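Local coordinates for Glyco_hydro_cc domain-containing protein (PDB 6UB0) that probably hydrolyses beta-1,3-glucan as a curdlan-specific exo-beta-1,3-glucanase of glycoside hydrolase family 128, holding laminaribiose in its glycone subsites, at residues Y9-I12 against N13-T16; I161-G164 against Q165-I169; V187-L190 against K191-P195. All blocks are in the same frame, centred on the assembly; numbering follows the deposited sequence.

Contact 1 of 3, residues Y9-I12 against N13-T16; sequences YNNI and NLLT. With BGC (beta-D-glucopyranose), chain B.
A chi1 of -176° carries the Asn11 amide to the carbonyl side of its own backbone, where OD1 meets Asn13 and accepts a hydrogen bond from Asn13 N at 3.0 Å. The Asn13 ND2 adds a weak, bent bond of 2.8 Å to the same Asn11 OD1. This is the geometry of an Asx turn at the entry to the 3-10 segment, and the two amide planes stand nearly perpendicular, 84° apart. The backbone O of Asn11 meanwhile takes a bond from Leu14 N, and that of Ile12 one from Leu15 N, both i to i+3. Leu14 comes across the Asn11 side chain, its CD2 lying 3.5 Å from Asn11 ND2. Tyr9, with chi1 at 65°, sets its ring where Leu15 CD1 sits over one face, offset toward the rim and 3.9 Å from the ring centroid, a CH-pi contact; Ile12 CG1 packs against the same methyl. Asn10 faces the sugar: its ND2 donates to glucose O4 at 3.0 Å, and also to Tyr9 O, a second bond that should steady the amide. Gln81 and Trp47 bind this glucose too. The turn follows strand 5-8 and precedes strand 23-27; OD1 and OD2 of Asp212 in helix 211-214 accept hydrogen bonds from the backbone N of Asn10 and Asn11 respectively, while Leu14 and Leu15 rest on Val211 of that helix.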
loop_
_atom_site.group_PDB
_atom_site.type_symbol
_atom_site.label_atom_id
_atom_site.label_comp_id
_atom_site.label_asym_id
_atom_site.label_seq_id
_atom_site.Cartn_x
_atom_site.Cartn_y
_atom_site.Cartn_z
ATOM N N TYR A 9 -9.028 -3.066 -3.126
ATOM C CA TYR A 9 -10.161 -3.932 -3.537
ATOM C C TYR A 9 -9.746 -5.063 -4.463
ATOM O O TYR A 9 -8.671 -5.066 -5.024
ATOM C CB TYR A 9 -11.192 -3.138 -4.342
ATOM C CG TYR A 9 -10.749 -2.610 -5.670
ATOM C CD1 TYR A 9 -9.983 -1.448 -5.791
ATOM C CD2 TYR A 9 -11.036 -3.293 -6.844
ATOM C CE1 TYR A 9 -9.638 -0.939 -7.024
ATOM C CE2 TYR A 9 -10.665 -2.801 -8.074
ATOM C CZ TYR A 9 -9.932 -1.646 -8.169
ATOM O OH TYR A 9 -9.617 -1.203 -9.407
ATOM N N ASN A 10 -10.630 -6.031 -4.576
ATOM C CA ASN A 10 -10.594 -7.058 -5.642
ATOM C C ASN A 10 -11.783 -6.835 -6.597
ATOM O O ASN A 10 -11.574 -6.725 -7.840
ATOM C CB ASN A 10 -10.557 -8.453 -5.019
ATOM C CG ASN A 10 -9.240 -8.846 -4.372
ATOM O OD1 ASN A 10 -9.204 -9.852 -3.671
ATOM N ND2 ASN A 10 -8.154 -8.124 -4.616
ATOM N N ASN A 11 -12.978 -6.673 -6.047
ATOM C CA ASN A 11 -14.236 -6.499 -6.824
ATOM C C ASN A 11 -14.491 -5.004 -7.045
ATOM O O ASN A 11 -14.737 -4.307 -6.064
ATOM C CB ASN A 11 -15.405 -7.147 -6.084
ATOM C CG ASN A 11 -16.707 -7.099 -6.846
ATOM O OD1 ASN A 11 -16.819 -6.420 -7.877
ATOM N ND2 ASN A 11 -17.712 -7.785 -6.320
ATOM N N ILE A 12 -14.376 -4.496 -8.275
ATOM C CA ILE A 12 -14.442 -3.019 -8.479
ATOM C C ILE A 12 -15.871 -2.533 -8.177
ATOM O O ILE A 12 -16.021 -1.371 -7.729
ATOM C CB ILE A 12 -13.912 -2.563 -9.846
ATOM C CG1 ILE A 12 -13.685 -1.049 -9.795
ATOM C CG2 ILE A 12 -14.825 -2.981 -10.971
ATOM C CD1 ILE A 12 -12.761 -0.517 -10.862
ATOM N N ASN A 13 -16.849 -3.428 -8.303
ATOM C CA ASN A 13 -18.291 -3.187 -8.003
ATOM C C ASN A 13 -18.442 -2.621 -6.586
ATOM O O ASN A 13 -19.264 -1.709 -6.415
ATOM C CB ASN A 13 -19.128 -4.461 -8.161
ATOM C CG ASN A 13 -19.189 -4.940 -9.593
ATOM O OD1 ASN A 13 -19.558 -4.173 -10.484
ATOM N ND2 ASN A 13 -18.826 -6.193 -9.842
ATOM N N LEU A 14 -17.637 -3.052 -5.612
ATOM C CA LEU A 14 -17.921 -2.687 -4.189
ATOM C C LEU A 14 -17.442 -1.277 -3.802
ATOM O O LEU A 14 -17.827 -0.800 -2.711
ATOM C CB LEU A 14 -17.288 -3.722 -3.272
ATOM C CG LEU A 14 -17.407 -5.160 -3.747
ATOM C CD1 LEU A 14 -16.622 -6.070 -2.832
ATOM C CD2 LEU A 14 -18.859 -5.594 -3.825
ATOM N N LEU A 15 -16.685 -0.593 -4.650
ATOM C CA LEU A 15 -16.200 0.775 -4.367
ATOM C C LEU A 15 -17.395 1.744 -4.303
ATOM O O LEU A 15 -17.307 2.730 -3.592
ATOM C CB LEU A 15 -15.167 1.181 -5.418
ATOM C CG LEU A 15 -13.960 0.249 -5.516
ATOM C CD1 LEU A 15 -13.113 0.570 -6.721
ATOM C CD2 LEU A 15 -13.120 0.297 -4.270
ATOM N N THR A 16 -18.503 1.457 -4.990
ATOM C CA THR A 16 -19.730 2.301 -4.905
ATOM C C THR A 16 -20.182 2.458 -3.440
ATOM O O THR A 16 -20.587 3.565 -3.073
ATOM C CB THR A 16 -20.814 1.794 -5.856
ATOM O OG1 THR A 16 -20.414 2.300 -7.134
ATOM C CG2 THR A 16 -22.198 2.285 -5.492
HETATM C C2 BGC B . -2.774 -11.054 -2.571
HETATM C C3 BGC B . -3.515 -10.339 -3.663
HETATM C C4 BGC B . -4.954 -10.239 -3.206
HETATM C C5 BGC B . -5.030 -9.556 -1.824
HETATM C C6 BGC B . -6.379 -9.431 -1.102
HETATM C C1 BGC B . -2.935 -10.408 -1.223
HETATM O O2 BGC B . -1.397 -10.989 -2.959
HETATM O O3 BGC B . -3.325 -10.933 -4.983
HETATM O O4 BGC B . -5.586 -9.536 -4.275
HETATM O O5 BGC B . -4.303 -10.272 -0.819
HETATM O O6 BGC B . -6.999 -10.746 -1.124
#

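Contact 2 of 3, residues I161-G164 against Q165-I169; sequences IALG and QKYGI
A Schellman motif closes helix 150-166, with Gly168 as its C-prime residue at positive phi (74°). Two backbone bonds define it: Ile169 N reaches back to Gly164 O at 2.8 Å, and Gly168 N to Gln165 O at 2.7 Å. The first is fairly straight, 163° at the hydrogen, although its donor stands well above the carbonyl plane of Gly164. Before the chain turns away, regular i to i+4 bonds run from Gln165 N to Ile161 O and from Lys166 N to Ala162 O; the next, Tyr167 N to Leu163 O, has stretched to a weak 3.4 Å as the helix ends. Gln165 lies alongside Ile161, pointing the same way, its extended chain placing NE2 3.3 Å from the Ile161 CG2 methyl. The edge of the Tyr167 ring meets the Leu163 carbonyl, with Tyr167 CD1 3.4 Å from Leu163 O, near the ring plane. A chi1 of -180° lays the Leu163 side chain back beside its own carbonyl, toward the following turn, where CD1 meets Tyr167 CE1 at 3.8 Å. Lys166 bends at chi3 and chi4, bringing NZ close to the same Leu163 methyl and into a weak hydrogen bond with Gln124. The Tyr167 hydroxyl is bonded to Asp128. Leu163 packs on Met123, and Tyr167 on Gln124 and Leu127, of helix 119-130, which flanks this end of the crossover from strand 138-146 to strand 172-180.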
loop_
_atom_site.group_PDB
_atom_site.type_symbol
_atom_site.label_atom_id
_atom_site.label_comp_id
_atom_site.label_asym_id
_atom_site.label_seq_id
_atom_site.Cartn_x
_atom_site.Cartn_y
_atom_site.Cartn_z
ATOM N N ILE A 161 9.064 4.779 8.567
ATOM C CA ILE A 161 9.336 6.204 8.218
ATOM C C ILE A 161 10.823 6.526 8.466
ATOM O O ILE A 161 11.450 7.145 7.606
ATOM C CB ILE A 161 8.420 7.147 9.021
ATOM C CG1 ILE A 161 6.958 7.009 8.582
ATOM C CG2 ILE A 161 8.929 8.560 8.879
ATOM C CD1 ILE A 161 5.920 7.521 9.560
ATOM N N ALA A 162 11.325 6.149 9.647
ATOM C CA ALA A 162 12.716 6.371 10.062
ATOM C C ALA A 162 13.579 5.634 9.040
ATOM O O ALA A 162 14.502 6.261 8.458
ATOM C CB ALA A 162 12.911 5.873 11.480
ATOM N N LEU A 163 13.232 4.385 8.743
ATOM C CA LEU A 163 14.044 3.579 7.796
ATOM C C LEU A 163 14.121 4.302 6.441
ATOM O O LEU A 163 15.254 4.487 5.931
ATOM C CB LEU A 163 13.498 2.162 7.647
ATOM C CG LEU A 163 14.321 1.313 6.681
ATOM C CD1 LEU A 163 15.781 1.225 7.149
ATOM C CD2 LEU A 163 13.719 -0.075 6.497
ATOM N N GLY A 164 12.977 4.741 5.898
ATOM C CA GLY A 164 12.896 5.441 4.590
ATOM C C GLY A 164 13.739 6.715 4.548
ATOM O O GLY A 164 14.500 6.929 3.550
ATOM N N GLN A 165 13.648 7.529 5.601
ATOM C CA GLN A 165 14.371 8.826 5.711
ATOM C C GLN A 165 15.883 8.572 5.758
ATOM O O GLN A 165 16.590 9.279 5.010
ATOM C CB GLN A 165 13.780 9.642 6.860
ATOM C CG GLN A 165 12.347 10.026 6.531
ATOM C CD GLN A 165 11.621 10.789 7.606
ATOM O OE1 GLN A 165 12.170 11.076 8.671
ATOM N NE2 GLN A 165 10.367 11.127 7.331
ATOM N N LYS A 166 16.353 7.557 6.497
ATOM C CA LYS A 166 17.806 7.233 6.555
ATOM C C LYS A 166 18.297 7.023 5.111
ATOM O O LYS A 166 19.389 7.512 4.800
ATOM C CB LYS A 166 18.100 6.058 7.505
ATOM C CG LYS A 166 19.564 5.628 7.588
ATOM C CD LYS A 166 20.016 5.040 8.923
ATOM C CE LYS A 166 19.216 3.832 9.364
ATOM N NZ LYS A 166 19.012 2.847 8.274
ATOM N N TYR A 167 17.502 6.383 4.243
ATOM C CA TYR A 167 17.840 6.137 2.810
ATOM C C TYR A 167 17.307 7.268 1.898
ATOM O O TYR A 167 17.340 7.088 0.672
ATOM C CB TYR A 167 17.408 4.712 2.421
ATOM C CG TYR A 167 18.233 3.621 3.074
ATOM C CD1 TYR A 167 17.987 3.219 4.382
ATOM C CD2 TYR A 167 19.280 2.999 2.394
ATOM C CE1 TYR A 167 18.748 2.236 4.991
ATOM C CE2 TYR A 167 20.054 2.018 2.993
ATOM C CZ TYR A 167 19.787 1.634 4.295
ATOM O OH TYR A 167 20.546 0.675 4.889
ATOM N N GLY A 168 16.846 8.412 2.445
ATOM C CA GLY A 168 16.456 9.616 1.666
ATOM C C GLY A 168 15.125 9.510 0.912
ATOM O O GLY A 168 14.918 10.229 -0.101
ATOM N N ILE A 169 14.230 8.662 1.399
ATOM C CA ILE A 169 12.848 8.452 0.873
ATOM C C ILE A 169 11.914 9.075 1.901
ATOM O O ILE A 169 11.922 8.595 3.020
ATOM C CB ILE A 169 12.593 6.945 0.647
ATOM C CG1 ILE A 169 13.834 6.296 0.022
ATOM C CG2 ILE A 169 11.324 6.728 -0.168
ATOM C CD1 ILE A 169 13.629 4.947 -0.630
#

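Contact 3 of 3, residues V187-L190 against K191-P195; sequences VNFL and KEVLP
In helix 183-199, Phe189 and Val193 meet side chain to side chain, one turn apart. The Phe189 chi1 of 173° brings the ring to Val193, whose CG1 methyl sits over one face, above the ring centre and 4.1 Å from the centroid, as a CH-pi contact. Val193 CG2 approaches the ring at Phe189 CE1, 4.0 Å away. Leu190 and Leu194 run side by side in the same direction, Leu190 CD2 lying 4.1 Å from Leu194 CG. The helix is the connection of a beta-alpha-beta unit between strands 172-180 and 203-208 of the TIM-barrel catalytic core. These four side chains all rest on Phe177 of strand 172-180, and Phe189 and Val193 also touch Val150 of helix 150-166. Along the backbone Phe189 O is gripped twice: Val193 N binds it at 2.9 Å almost in line with the carbonyl, while Glu192 N, also at 2.9 Å, comes from well above the carbonyl plane. Glu192 N makes a weak second bond to Asn188 O. Pro195 has no N-H to give, and its CD lies 3.8 Å from Leu190 O where the helix kinks. Val187, beside helix 222-229, has CG1 3.9 Å from Lys191 CE; toward helix 150-166, Glu192 OE2 forms a salt bridge with Lys154.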
loop_
_atom_site.group_PDB
_atom_site.type_symbol
_atom_site.label_atom_id
_atom_site.label_comp_id
_atom_site.label_asym_id
_atom_site.label_seq_id
_atom_site.Cartn_x
_atom_site.Cartn_y
_atom_site.Cartn_z
ATOM N N VAL A 187 -13.681 -1.628 14.742
ATOM C CA VAL A 187 -14.054 -0.186 14.739
ATOM C C VAL A 187 -13.014 0.610 15.593
ATOM O O VAL A 187 -12.514 1.699 15.178
ATOM C CB VAL A 187 -15.532 0.024 15.136
ATOM C CG1 VAL A 187 -15.879 1.495 15.299
ATOM C CG2 VAL A 187 -16.481 -0.626 14.135
ATOM N N ASN A 188 -12.988 0.230 16.950
ATOM C CA ASN A 188 -12.245 1.026 17.975
ATOM C C ASN A 188 -10.815 1.289 17.497
ATOM O O ASN A 188 -10.287 2.424 17.677
ATOM C CB ASN A 188 -12.272 0.326 19.338
ATOM C CG ASN A 188 -13.533 0.626 20.117
ATOM O OD1 ASN A 188 -14.602 0.850 19.531
ATOM N ND2 ASN A 188 -13.417 0.650 21.439
ATOM N N PHE A 189 -10.235 0.285 16.846
ATOM C CA PHE A 189 -8.861 0.332 16.291
ATOM C C PHE A 189 -8.816 1.493 15.280
ATOM O O PHE A 189 -7.946 2.412 15.383
ATOM C CB PHE A 189 -8.541 -1.066 15.763
ATOM C CG PHE A 189 -7.250 -1.174 15.004
ATOM C CD1 PHE A 189 -7.250 -1.020 13.624
ATOM C CD2 PHE A 189 -6.047 -1.443 15.640
ATOM C CE1 PHE A 189 -6.067 -1.084 12.911
ATOM C CE2 PHE A 189 -4.868 -1.550 14.910
ATOM C CZ PHE A 189 -4.888 -1.378 13.545
ATOM N N LEU A 190 -9.794 1.529 14.369
ATOM C CA LEU A 190 -9.834 2.588 13.313
ATOM C C LEU A 190 -9.991 3.964 13.973
ATOM O O LEU A 190 -9.386 4.972 13.492
ATOM C CB LEU A 190 -10.977 2.305 12.327
ATOM C CG LEU A 190 -10.750 1.122 11.380
ATOM C CD1 LEU A 190 -12.026 0.757 10.648
ATOM C CD2 LEU A 190 -9.620 1.436 10.401
ATOM N N LYS A 191 -10.760 4.037 15.055
ATOM C CA LYS A 191 -10.901 5.299 15.835
ATOM C C LYS A 191 -9.553 5.820 16.355
ATOM O O LYS A 191 -9.422 7.064 16.450
ATOM C CB LYS A 191 -11.834 5.115 17.033
ATOM C CG LYS A 191 -13.260 4.764 16.653
ATOM C CD LYS A 191 -14.241 5.001 17.777
ATOM C CE LYS A 191 -15.680 4.819 17.340
ATOM N NZ LYS A 191 -16.519 5.919 17.860
ATOM N N GLU A 192 -8.613 4.933 16.704
ATOM C CA GLU A 192 -7.281 5.323 17.235
ATOM C C GLU A 192 -6.326 5.655 16.070
ATOM O O GLU A 192 -5.703 6.753 16.077
ATOM C CB GLU A 192 -6.777 4.175 18.128
ATOM C CG GLU A 192 -5.359 4.319 18.669
ATOM C CD GLU A 192 -5.097 5.429 19.666
ATOM O OE1 GLU A 192 -6.009 5.746 20.456
ATOM O OE2 GLU A 192 -3.968 5.957 19.663
ATOM N N VAL A 193 -6.237 4.783 15.063
ATOM C CA VAL A 193 -5.169 4.884 14.016
ATOM C C VAL A 193 -5.563 5.893 12.912
ATOM O O VAL A 193 -4.667 6.613 12.403
ATOM C CB VAL A 193 -4.824 3.477 13.493
ATOM C CG1 VAL A 193 -4.607 2.521 14.663
ATOM C CG2 VAL A 193 -5.869 2.903 12.539
ATOM N N LEU A 194 -6.841 6.025 12.544
ATOM C CA LEU A 194 -7.167 6.899 11.374
ATOM C C LEU A 194 -6.756 8.361 11.616
ATOM O O LEU A 194 -6.114 8.995 10.769
ATOM C CB LEU A 194 -8.646 6.767 10.994
ATOM C CG LEU A 194 -9.032 5.491 10.241
ATOM C CD1 LEU A 194 -10.480 5.490 9.778
ATOM C CD2 LEU A 194 -8.103 5.258 9.045
ATOM N N PRO A 195 -7.082 8.965 12.776
ATOM C CA PRO A 195 -6.622 10.326 13.055
ATOM C C PRO A 195 -5.080 10.413 13.064
ATOM O O PRO A 195 -4.520 11.315 12.462
ATOM C CB PRO A 195 -7.219 10.647 14.433
ATOM C CG PRO A 195 -8.278 9.588 14.695
ATOM C CD PRO A 195 -7.864 8.380 13.875
#

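Overall arrangement
Contacts 2 and 3 belong to successive beta-alpha-beta units sharing strand 172-180, yet contact 3 is a kinked middle packed inward on that strand, contact 2 a terminus leaning on the preceding helix. Contact 1 is a 3-10 turn in the loop after the first strand, across the chain's centre from contact 2. Buried are Tyr9 and Leu15 in contact 1, Leu163 and Ile169 in contact 2, and Phe189, Leu190, Val193 and Leu194 in contact 3; Gln165, Lys166, Lys191 and Glu192 are exposed. Contact 1 alone includes a glycan-pocket residue and mixes hydrogen bonds of side-chain amides with apolar packing; contact 2 relies mainly on backbone capping; contact 3 adds aliphatic and aromatic packing to ordinary helix bonds.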